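PDB 4MT4: CmeC from Campylobacter jejuni, which forms a trimeric outer membrane channel that probably serves the export of compounds from the cell by an efflux system. Local coordinates for residues D51-N56 and L153-N158; Y146-A151 and K461-N466; A205-N210 and M409-Y414. One frame throughout, in Å; residues are numbered along the deposited sequence.

Contact 1 (D51-N56 and L153-N158)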
loop_
_atom_site.group_PDB
_atom_site.type_symbol
_atom_site.label_atom_id
_atom_site.label_comp_id
_atom_site.label_asym_id
_atom_site.label_seq_id
_atom_site.Cartn_x
_atom_site.Cartn_y
_atom_site.Cartn_z
ATOM N N ASP B 51 20.890 -6.398 -17.616
ATOM C CA ASP B 51 21.975 -5.472 -17.308
ATOM C C ASP B 51 21.468 -4.036 -17.256
ATOM O O ASP B 51 21.919 -3.241 -16.433
ATOM C CB ASP B 51 23.101 -5.589 -18.338
ATOM C CG ASP B 51 23.938 -6.839 -18.149
ATOM O OD1 ASP B 51 23.841 -7.462 -17.071
ATOM O OD2 ASP B 51 24.701 -7.194 -19.072
ATOM N N LEU B 52 20.531 -3.711 -18.141
ATOM C CA LEU B 52 19.916 -2.389 -18.157
ATOM C C LEU B 52 19.143 -2.138 -16.868
ATOM O O LEU B 52 19.156 -1.028 -16.333
ATOM C CB LEU B 52 18.992 -2.240 -19.368
ATOM C CG LEU B 52 19.668 -1.992 -20.719
ATOM C CD1 LEU B 52 18.688 -2.200 -21.865
ATOM C CD2 LEU B 52 20.249 -0.588 -20.755
ATOM N N ALA B 53 18.470 -3.175 -16.377
ATOM C CA ALA B 53 17.744 -3.090 -15.118
ATOM C C ALA B 53 18.707 -2.873 -13.957
ATOM O O ALA B 53 18.520 -1.968 -13.145
ATOM C CB ALA B 53 16.914 -4.348 -14.896
ATOM N N LEU B 54 19.751 -3.692 -13.898
ATOM C CA LEU B 54 20.757 -3.588 -12.845
ATOM C C LEU B 54 21.503 -2.258 -12.896
ATOM O O LEU B 54 22.190 -1.883 -11.947
ATOM C CB LEU B 54 21.750 -4.745 -12.946
ATOM C CG LEU B 54 21.188 -6.132 -12.630
ATOM C CD1 LEU B 54 22.208 -7.216 -12.944
ATOM C CD2 LEU B 54 20.750 -6.208 -11.173
ATOM N N LYS B 55 21.360 -1.549 -14.011
ATOM C CA LYS B 55 22.018 -0.265 -14.197
ATOM C C LYS B 55 21.066 0.910 -13.969
ATOM O O LYS B 55 21.445 1.910 -13.363
ATOM C CB LYS B 55 22.621 -0.182 -15.600
ATOM C CG LYS B 55 23.205 1.177 -15.955
ATOM C CD LYS B 55 23.645 1.230 -17.410
ATOM C CE LYS B 55 24.142 2.618 -17.787
ATOM N NZ LYS B 55 23.086 3.653 -17.610
ATOM N N ASN B 56 19.829 0.781 -14.438
ATOM C CA ASN B 56 18.922 1.925 -14.484
ATOM C C ASN B 56 17.703 1.861 -13.556
ATOM O O ASN B 56 17.071 2.887 -13.308
ATOM C CB ASN B 56 18.436 2.130 -15.923
ATOM C CG ASN B 56 19.574 2.391 -16.894
ATOM O OD1 ASN B 56 20.561 3.044 -16.553
ATOM N ND2 ASN B 56 19.441 1.882 -18.114
ATOM N N LEU B 153 16.898 -9.237 -6.419
ATOM C CA LEU B 153 16.268 -10.449 -6.926
ATOM C C LEU B 153 14.886 -10.159 -7.505
ATOM O O LEU B 153 14.517 -10.683 -8.555
ATOM C CB LEU B 153 16.161 -11.496 -5.816
ATOM C CG LEU B 153 15.368 -12.766 -6.122
ATOM C CD1 LEU B 153 15.937 -13.495 -7.332
ATOM C CD2 LEU B 153 15.333 -13.682 -4.905
ATOM N N SER B 154 14.133 -9.313 -6.812
ATOM C CA SER B 154 12.789 -8.935 -7.239
ATOM C C SER B 154 12.806 -8.176 -8.565
ATOM O O SER B 154 12.016 -8.462 -9.462
ATOM C CB SER B 154 12.113 -8.085 -6.163
ATOM O OG SER B 154 10.885 -7.547 -6.624
ATOM N N VAL B 155 13.711 -7.209 -8.675
ATOM C CA VAL B 155 13.842 -6.394 -9.879
ATOM C C VAL B 155 14.257 -7.243 -11.078
ATOM O O VAL B 155 13.699 -7.105 -12.169
ATOM C CB VAL B 155 14.863 -5.254 -9.670
ATOM C CG1 VAL B 155 15.283 -4.652 -10.999
ATOM C CG2 VAL B 155 14.280 -4.187 -8.758
ATOM N N ILE B 156 15.229 -8.125 -10.866
ATOM C CA ILE B 156 15.695 -9.013 -11.926
ATOM C C ILE B 156 14.595 -9.974 -12.375
ATOM O O ILE B 156 14.345 -10.133 -13.570
ATOM C CB ILE B 156 16.926 -9.835 -11.482
ATOM C CG1 ILE B 156 18.122 -8.916 -11.227
ATOM C CG2 ILE B 156 17.284 -10.876 -12.529
ATOM C CD1 ILE B 156 19.372 -9.654 -10.782
ATOM N N SER B 157 13.938 -10.608 -11.410
ATOM C CA SER B 157 12.868 -11.556 -11.704
ATOM C C SER B 157 11.717 -10.897 -12.455
ATOM O O SER B 157 11.173 -11.468 -13.400
ATOM C CB SER B 157 12.351 -12.190 -10.413
ATOM O OG SER B 157 13.366 -12.948 -9.782
ATOM N N ASN B 158 11.352 -9.692 -12.029
ATOM C CA ASN B 158 10.286 -8.943 -12.681
ATOM C C ASN B 158 10.659 -8.551 -14.104
ATOM O O ASN B 158 9.816 -8.568 -14.998
ATOM C CB ASN B 158 9.932 -7.693 -11.872
ATOM C CG ASN B 158 9.166 -8.015 -10.603
ATOM O OD1 ASN B 158 8.586 -9.092 -10.471
ATOM N ND2 ASN B 158 9.154 -7.076 -9.665
#
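Leu54 and Ile156 supply the tighter of two apolar meetings between helix 44-56, near its end, and the long helix 129-195. One branch of Leu54, CD2, does the touching: it lies 3.7 Å from Ile156 CD1 and 3.8 Å from Ile156 CG1, and the two side chains cross at a slant. On neither residue does CB face the partner helix squarely. The reach comes from Ile156 CG1, set anti to the carbonyl carbon (chi1 -65°) and continued by a fully extended chi2, which carries CD1 out to the leucine branch.

The second meeting is shorter in side chain and looser. Ala53 and Val155 face each other directly, and Ala53 CB stands 4.2 Å from Val155 CG1. With only a methyl on one side, the backbones come near, and the CA atoms of Ala53 and Ile156 are 7.0 Å apart.

No hydrogen bond crosses between the two segments; their polar groups are served inside each segment or by other parts of the chain. Ser157 OG bonds to Leu153 O at 2.8 Å and Ser157 N reaches the same oxygen from the opposite face of its carbonyl plane, so the hydroxyl is satisfied inside its own helix. Lys55 NZ meets Asn56 OD1 at 2.8 Å on an in-plane lone pair, and forms a salt bridge with Asp468 as well.

The contact is buried. Trp37 and Trp38 pack on Ile156, and Thr236 accepts from Asn56 ND2. Ser157, on helix 129-195, rests on helix 411-445, while Ala53 also touches Thr236 of helix 201-236, so helix 44-56 is packed against two of the long helices.

Contact 2 (Y146-A151 and K461-N466)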
loop_
_atom_site.group_PDB
_atom_site.type_symbol
_atom_site.label_atom_id
_atom_site.label_comp_id
_atom_site.label_asym_id
_atom_site.label_seq_id
_atom_site.Cartn_x
_atom_site.Cartn_y
_atom_site.Cartn_z
ATOM N N TYR B 146 20.192 -7.082 3.373
ATOM C CA TYR B 146 19.348 -8.191 2.948
ATOM C C TYR B 146 18.141 -7.685 2.168
ATOM O O TYR B 146 17.650 -8.360 1.262
ATOM C CB TYR B 146 18.893 -9.010 4.156
ATOM C CG TYR B 146 20.015 -9.743 4.859
ATOM C CD1 TYR B 146 21.081 -10.273 4.143
ATOM C CD2 TYR B 146 20.010 -9.904 6.240
ATOM C CE1 TYR B 146 22.106 -10.944 4.781
ATOM C CE2 TYR B 146 21.030 -10.572 6.885
ATOM C CZ TYR B 146 22.077 -11.090 6.151
ATOM O OH TYR B 146 23.098 -11.757 6.790
ATOM N N ASP B 147 17.665 -6.496 2.530
ATOM C CA ASP B 147 16.571 -5.855 1.808
ATOM C C ASP B 147 17.010 -5.457 0.403
ATOM O O ASP B 147 16.211 -5.470 -0.531
ATOM C CB ASP B 147 16.063 -4.624 2.563
ATOM C CG ASP B 147 15.139 -4.982 3.710
ATOM O OD1 ASP B 147 14.600 -6.107 3.715
ATOM O OD2 ASP B 147 14.943 -4.133 4.607
ATOM N N TYR B 148 18.284 -5.109 0.259
ATOM C CA TYR B 148 18.833 -4.763 -1.048
ATOM C C TYR B 148 18.947 -5.999 -1.930
ATOM O O TYR B 148 18.654 -5.953 -3.124
ATOM C CB TYR B 148 20.200 -4.095 -0.910
ATOM C CG TYR B 148 20.898 -3.862 -2.234
ATOM C CD1 TYR B 148 20.509 -2.825 -3.072
ATOM C CD2 TYR B 148 21.946 -4.678 -2.645
ATOM C CE1 TYR B 148 21.144 -2.608 -4.284
ATOM C CE2 TYR B 148 22.585 -4.470 -3.852
ATOM C CZ TYR B 148 22.180 -3.434 -4.668
ATOM O OH TYR B 148 22.815 -3.220 -5.872
ATOM N N GLU B 149 19.380 -7.103 -1.331
ATOM C CA GLU B 149 19.477 -8.376 -2.033
ATOM C C GLU B 149 18.096 -8.853 -2.464
ATOM O O GLU B 149 17.921 -9.387 -3.558
ATOM C CB GLU B 149 20.146 -9.432 -1.151
ATOM C CG GLU B 149 21.586 -9.115 -0.773
ATOM C CD GLU B 149 22.575 -9.435 -1.880
ATOM O OE1 GLU B 149 22.140 -9.702 -3.020
ATOM O OE2 GLU B 149 23.792 -9.428 -1.605
ATOM N N ALA B 150 17.117 -8.653 -1.586
ATOM C CA ALA B 150 15.736 -9.006 -1.881
ATOM C C ALA B 150 15.191 -8.138 -3.006
ATOM O O ALA B 150 14.465 -8.615 -3.878
ATOM C CB ALA B 150 14.876 -8.864 -0.636
ATOM N N ALA B 151 15.552 -6.860 -2.984
ATOM C CA ALA B 151 15.116 -5.924 -4.012
ATOM C C ALA B 151 15.771 -6.241 -5.351
ATOM O O ALA B 151 15.138 -6.133 -6.399
ATOM C CB ALA B 151 15.425 -4.497 -3.594
ATOM N N LYS B 461 28.870 -4.887 -2.994
ATOM C CA LYS B 461 29.757 -3.970 -3.701
ATOM C C LYS B 461 30.174 -4.535 -5.058
ATOM O O LYS B 461 30.268 -3.800 -6.043
ATOM C CB LYS B 461 30.996 -3.664 -2.854
ATOM C CG LYS B 461 31.986 -2.724 -3.524
ATOM C CD LYS B 461 33.043 -2.227 -2.550
ATOM C CE LYS B 461 33.954 -1.204 -3.211
ATOM N NZ LYS B 461 34.895 -0.571 -2.245
ATOM N N GLU B 462 30.410 -5.843 -5.107
ATOM C CA GLU B 462 30.830 -6.503 -6.341
ATOM C C GLU B 462 29.712 -6.540 -7.383
ATOM O O GLU B 462 29.964 -6.372 -8.574
ATOM C CB GLU B 462 31.315 -7.924 -6.041
ATOM C CG GLU B 462 31.507 -8.808 -7.269
ATOM C CD GLU B 462 32.486 -8.226 -8.270
ATOM O OE1 GLU B 462 33.509 -7.650 -7.842
ATOM O OE2 GLU B 462 32.226 -8.342 -9.487
ATOM N N GLU B 463 28.479 -6.747 -6.930
ATOM C CA GLU B 463 27.350 -6.913 -7.843
ATOM C C GLU B 463 26.665 -5.590 -8.193
ATOM O O GLU B 463 25.804 -5.547 -9.070
ATOM C CB GLU B 463 26.327 -7.884 -7.245
ATOM C CG GLU B 463 25.583 -7.337 -6.038
ATOM C CD GLU B 463 24.775 -8.400 -5.321
ATOM O OE1 GLU B 463 24.771 -9.561 -5.782
ATOM O OE2 GLU B 463 24.145 -8.075 -4.292
ATOM N N SER B 464 27.052 -4.517 -7.508
ATOM C CA SER B 464 26.477 -3.196 -7.761
ATOM C C SER B 464 27.440 -2.323 -8.558
ATOM O O SER B 464 27.324 -1.099 -8.567
ATOM C CB SER B 464 26.113 -2.504 -6.447
ATOM O OG SER B 464 25.264 -3.319 -5.659
ATOM N N LYS B 465 28.388 -2.972 -9.225
ATOM C CA LYS B 465 29.425 -2.296 -9.999
ATOM C C LYS B 465 28.872 -1.330 -11.045
ATOM O O LYS B 465 29.399 -0.231 -11.224
ATOM C CB LYS B 465 30.311 -3.340 -10.681
ATOM C CG LYS B 465 29.526 -4.559 -11.142
ATOM C CD LYS B 465 30.397 -5.589 -11.843
ATOM C CE LYS B 465 30.640 -5.220 -13.295
ATOM N NZ LYS B 465 31.068 -6.405 -14.090
ATOM N N ASN B 466 27.809 -1.743 -11.731
ATOM C CA ASN B 466 27.271 -0.973 -12.846
ATOM C C ASN B 466 26.037 -0.149 -12.488
ATOM O O ASN B 466 25.418 0.459 -13.361
ATOM C CB ASN B 466 26.937 -1.904 -14.014
ATOM C CG ASN B 466 28.158 -2.630 -14.548
ATOM O OD1 ASN B 466 28.135 -3.846 -14.742
ATOM N ND2 ASN B 466 29.231 -1.886 -14.791
HETATM O O HOH W 1 22.795 -4.649 -8.110
#
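Tyr148 reaches Ser464 because its CG lies anti to the backbone N (chi1 173°), sending the ring straight across from helix 129-195 to the end of helix 456-463. Glu463 is set differently: CG sits between its backbone N and carbonyl carbon (chi1 70°), and the chain then runs extended toward Glu149.

The hydroxyls of Tyr148 and Ser464 meet with OH and OG 2.5 Å apart, unusually short for a hydrogen bond, so the exact length is doubtful. Ser464 OG also bonds to Ile460 O, one turn back, which ties the first residue beyond the helix to its last turn. A water lies 2.7 Å from Tyr148 OH and donates a long bond of 3.3 Å to Glu463 O, an oxygen that also accepts from Arg152 NH1. Glu463 OE2 comes to the edge of the tyrosine ring, 4.0 Å from Tyr148 CE2 and near the ring plane.

The carboxylates present the harder problem. Glu463 OE2 points at the end of Glu149, 2.9 Å from Glu149 OE1 and 3.0 Å from Glu149 OE2, with the two planes turned 71° apart. Two charged carboxylates would repel at this spacing, so one of them may hold a proton, its pKa raised by the other.

Several apolar side chains pack around this polar link. Ile460 packs on both Tyr148 and Glu149, Pro273 of helix 273-293 touches Glu149, and Leu60 and Ala63 of helix 58-79 touch the tyrosine, while Phe64 of the same helix touches Ser464. Helix 456-463 is thereby fitted against the long helix 129-195.

Contact 3 (A205-N210 and M409-Y414)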
loop_
_atom_site.group_PDB
_atom_site.type_symbol
_atom_site.label_atom_id
_atom_site.label_comp_id
_atom_site.label_asym_id
_atom_site.label_seq_id
_atom_site.Cartn_x
_atom_site.Cartn_y
_atom_site.Cartn_z
ATOM N N ALA B 205 -21.549 -12.446 -45.701
ATOM C CA ALA B 205 -21.650 -11.835 -44.382
ATOM C C ALA B 205 -20.802 -12.592 -43.367
ATOM O O ALA B 205 -20.233 -11.996 -42.453
ATOM C CB ALA B 205 -23.102 -11.782 -43.931
ATOM N N GLN B 206 -20.715 -13.909 -43.535
ATOM C CA GLN B 206 -19.909 -14.739 -42.648
ATOM C C GLN B 206 -18.421 -14.484 -42.860
ATOM O O GLN B 206 -17.637 -14.496 -41.912
ATOM C CB GLN B 206 -20.222 -16.221 -42.859
ATOM C CG GLN B 206 -21.583 -16.646 -42.328
ATOM C CD GLN B 206 -21.808 -18.142 -42.431
ATOM O OE1 GLN B 206 -21.425 -18.775 -43.416
ATOM N NE2 GLN B 206 -22.427 -18.717 -41.407
ATOM N N ALA B 207 -18.039 -14.251 -44.111
ATOM C CA ALA B 207 -16.655 -13.939 -44.443
ATOM C C ALA B 207 -16.282 -12.550 -43.935
ATOM O O ALA B 207 -15.143 -12.308 -43.535
ATOM C CB ALA B 207 -16.432 -14.035 -45.946
ATOM N N ARG B 208 -17.253 -11.643 -43.950
ATOM C CA ARG B 208 -17.030 -10.278 -43.491
ATOM C C ARG B 208 -16.978 -10.210 -41.967
ATOM O O ARG B 208 -16.129 -9.522 -41.399
ATOM C CB ARG B 208 -18.120 -9.347 -44.024
ATOM C CG ARG B 208 -18.056 -7.934 -43.470
ATOM C CD ARG B 208 -18.514 -6.906 -44.492
ATOM N NE ARG B 208 -17.404 -6.074 -44.948
ATOM C CZ ARG B 208 -17.041 -4.931 -44.375
ATOM N NH1 ARG B 208 -17.706 -4.475 -43.321
ATOM N NH2 ARG B 208 -16.017 -4.241 -44.854
ATOM N N ALA B 209 -17.888 -10.926 -41.314
ATOM C CA ALA B 209 -17.906 -11.009 -39.857
ATOM C C ALA B 209 -16.599 -11.599 -39.347
ATOM O O ALA B 209 -16.055 -11.158 -38.337
ATOM C CB ALA B 209 -19.088 -11.841 -39.381
ATOM N N ASN B 210 -16.100 -12.601 -40.064
ATOM C CA ASN B 210 -14.835 -13.237 -39.726
ATOM C C ASN B 210 -13.661 -12.279 -39.909
ATOM O O ASN B 210 -12.719 -12.280 -39.121
ATOM C CB ASN B 210 -14.635 -14.493 -40.577
ATOM C CG ASN B 210 -13.337 -15.204 -40.268
ATOM O OD1 ASN B 210 -13.244 -15.960 -39.301
ATOM N ND2 ASN B 210 -12.323 -14.973 -41.095
ATOM N N MET B 409 -17.013 -28.687 -47.982
ATOM C CA MET B 409 -17.207 -28.185 -46.627
ATOM C C MET B 409 -17.736 -26.756 -46.658
ATOM O O MET B 409 -17.266 -25.926 -47.436
ATOM C CB MET B 409 -15.904 -28.252 -45.824
ATOM C CG MET B 409 -16.029 -27.699 -44.409
ATOM S SD MET B 409 -14.534 -27.876 -43.415
ATOM C CE MET B 409 -14.428 -29.658 -43.264
ATOM N N SER B 410 -18.721 -26.476 -45.810
ATOM C CA SER B 410 -19.297 -25.141 -45.716
ATOM C C SER B 410 -18.259 -24.137 -45.228
ATOM O O SER B 410 -17.307 -24.502 -44.537
ATOM C CB SER B 410 -20.505 -25.142 -44.777
ATOM O OG SER B 410 -20.110 -25.430 -43.447
ATOM N N LEU B 411 -18.446 -22.873 -45.601
ATOM C CA LEU B 411 -17.548 -21.804 -45.183
ATOM C C LEU B 411 -17.520 -21.678 -43.665
ATOM O O LEU B 411 -16.467 -21.458 -43.069
ATOM C CB LEU B 411 -17.971 -20.475 -45.813
ATOM C CG LEU B 411 -17.202 -19.225 -45.377
ATOM C CD1 LEU B 411 -15.743 -19.299 -45.806
ATOM C CD2 LEU B 411 -17.864 -17.969 -45.922
ATOM N N GLN B 412 -18.690 -21.829 -43.053
ATOM C CA GLN B 412 -18.837 -21.740 -41.605
ATOM C C GLN B 412 -17.981 -22.770 -40.875
ATOM O O GLN B 412 -17.279 -22.440 -39.918
ATOM C CB GLN B 412 -20.306 -21.913 -41.218
ATOM C CG GLN B 412 -20.558 -21.963 -39.726
ATOM C CD GLN B 412 -22.023 -22.162 -39.395
ATOM O OE1 GLN B 412 -22.887 -22.037 -40.261
ATOM N NE2 GLN B 412 -22.310 -22.477 -38.137
ATOM N N ASP B 413 -18.045 -24.019 -41.330
ATOM C CA ASP B 413 -17.238 -25.086 -40.751
ATOM C C ASP B 413 -15.749 -24.844 -40.984
ATOM O O ASP B 413 -14.915 -25.201 -40.153
ATOM C CB ASP B 413 -17.643 -26.445 -41.330
ATOM C CG ASP B 413 -18.883 -27.014 -40.670
ATOM O OD1 ASP B 413 -19.612 -26.250 -40.003
ATOM O OD2 ASP B 413 -19.132 -28.230 -40.821
ATOM N N TYR B 414 -15.421 -24.229 -42.116
ATOM C CA TYR B 414 -14.030 -23.949 -42.455
ATOM C C TYR B 414 -13.457 -22.832 -41.584
ATOM O O TYR B 414 -12.335 -22.936 -41.088
ATOM C CB TYR B 414 -13.904 -23.585 -43.935
ATOM C CG TYR B 414 -12.546 -23.037 -44.314
ATOM C CD1 TYR B 414 -11.404 -23.820 -44.203
ATOM C CD2 TYR B 414 -12.408 -21.740 -44.789
ATOM C CE1 TYR B 414 -10.162 -23.322 -44.547
ATOM C CE2 TYR B 414 -11.171 -21.235 -45.137
ATOM C CZ TYR B 414 -10.052 -22.030 -45.014
ATOM O OH TYR B 414 -8.814 -21.534 -45.359
#
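Gln206 and Gln412 cross at a slant, and Gln206 gives up the most surface of any residue in the contact. Gln206 NE2 lies 3.5 Å from Gln412 OE1 without forming a hydrogen bond, and the amide planes stand 83° apart, almost perpendicular. The Gln206 amide lies instead over the aliphatic part of its partner, with NE2 3.8 Å and OE1 4.0 Å from Gln412 CB.

Beside this pair, Leu411 offers a single branch. Its CD2 rests 4.2 Å from Ala207 CB and equally far from Gln206 CB, and fits against the start of the Ala207 peptide, 4.1 Å from Ala207 N. The anti setting of Leu411 CG to its backbone N (chi1 175°) directs that branch across the gap.

What places Leu411 is the beginning of its helix. Ser410 is the N-cap, and its OG accepts from Asp413 N at 3.3 Å with an N-H...O angle of 160°. Farther out, Asn190 of helix 129-195 touches both Ala207 and Leu411, and Tyr404 packs on Leu411 while stacking with the ring of Tyr414. Gln412 also meets Glu416 of the second subunit.

Both segments lie close to the turns that join the long helices, probably the periplasmic tip of the channel. With a leucine branch, two crossed glutamines and no hydrogen bond between the segments, the junction rests mainly on van der Waals contact, to which the amides may add weak electrostatic attraction.

Overall arrangement
Helix 129-195 serves contacts 1 and 2, whose centres are 10 Å apart and which touch through Lys55 CG and Asn466 O; together they pack two short helices on one long one near the middle of the chain. The centre of contact 3 lies about 48 Å from that of contact 1 and about 58 Å from that of contact 2, and this contact joins the two long helices 201-236 and 411-445. Chemistry follows place. The most buried, contact 1, is purely apolar across its interface; contact 2, partly buried, is polar, with hydroxyls, water and paired carboxylates; contact 3, also partly buried, mixes a leucine with amides and has other subunits close by.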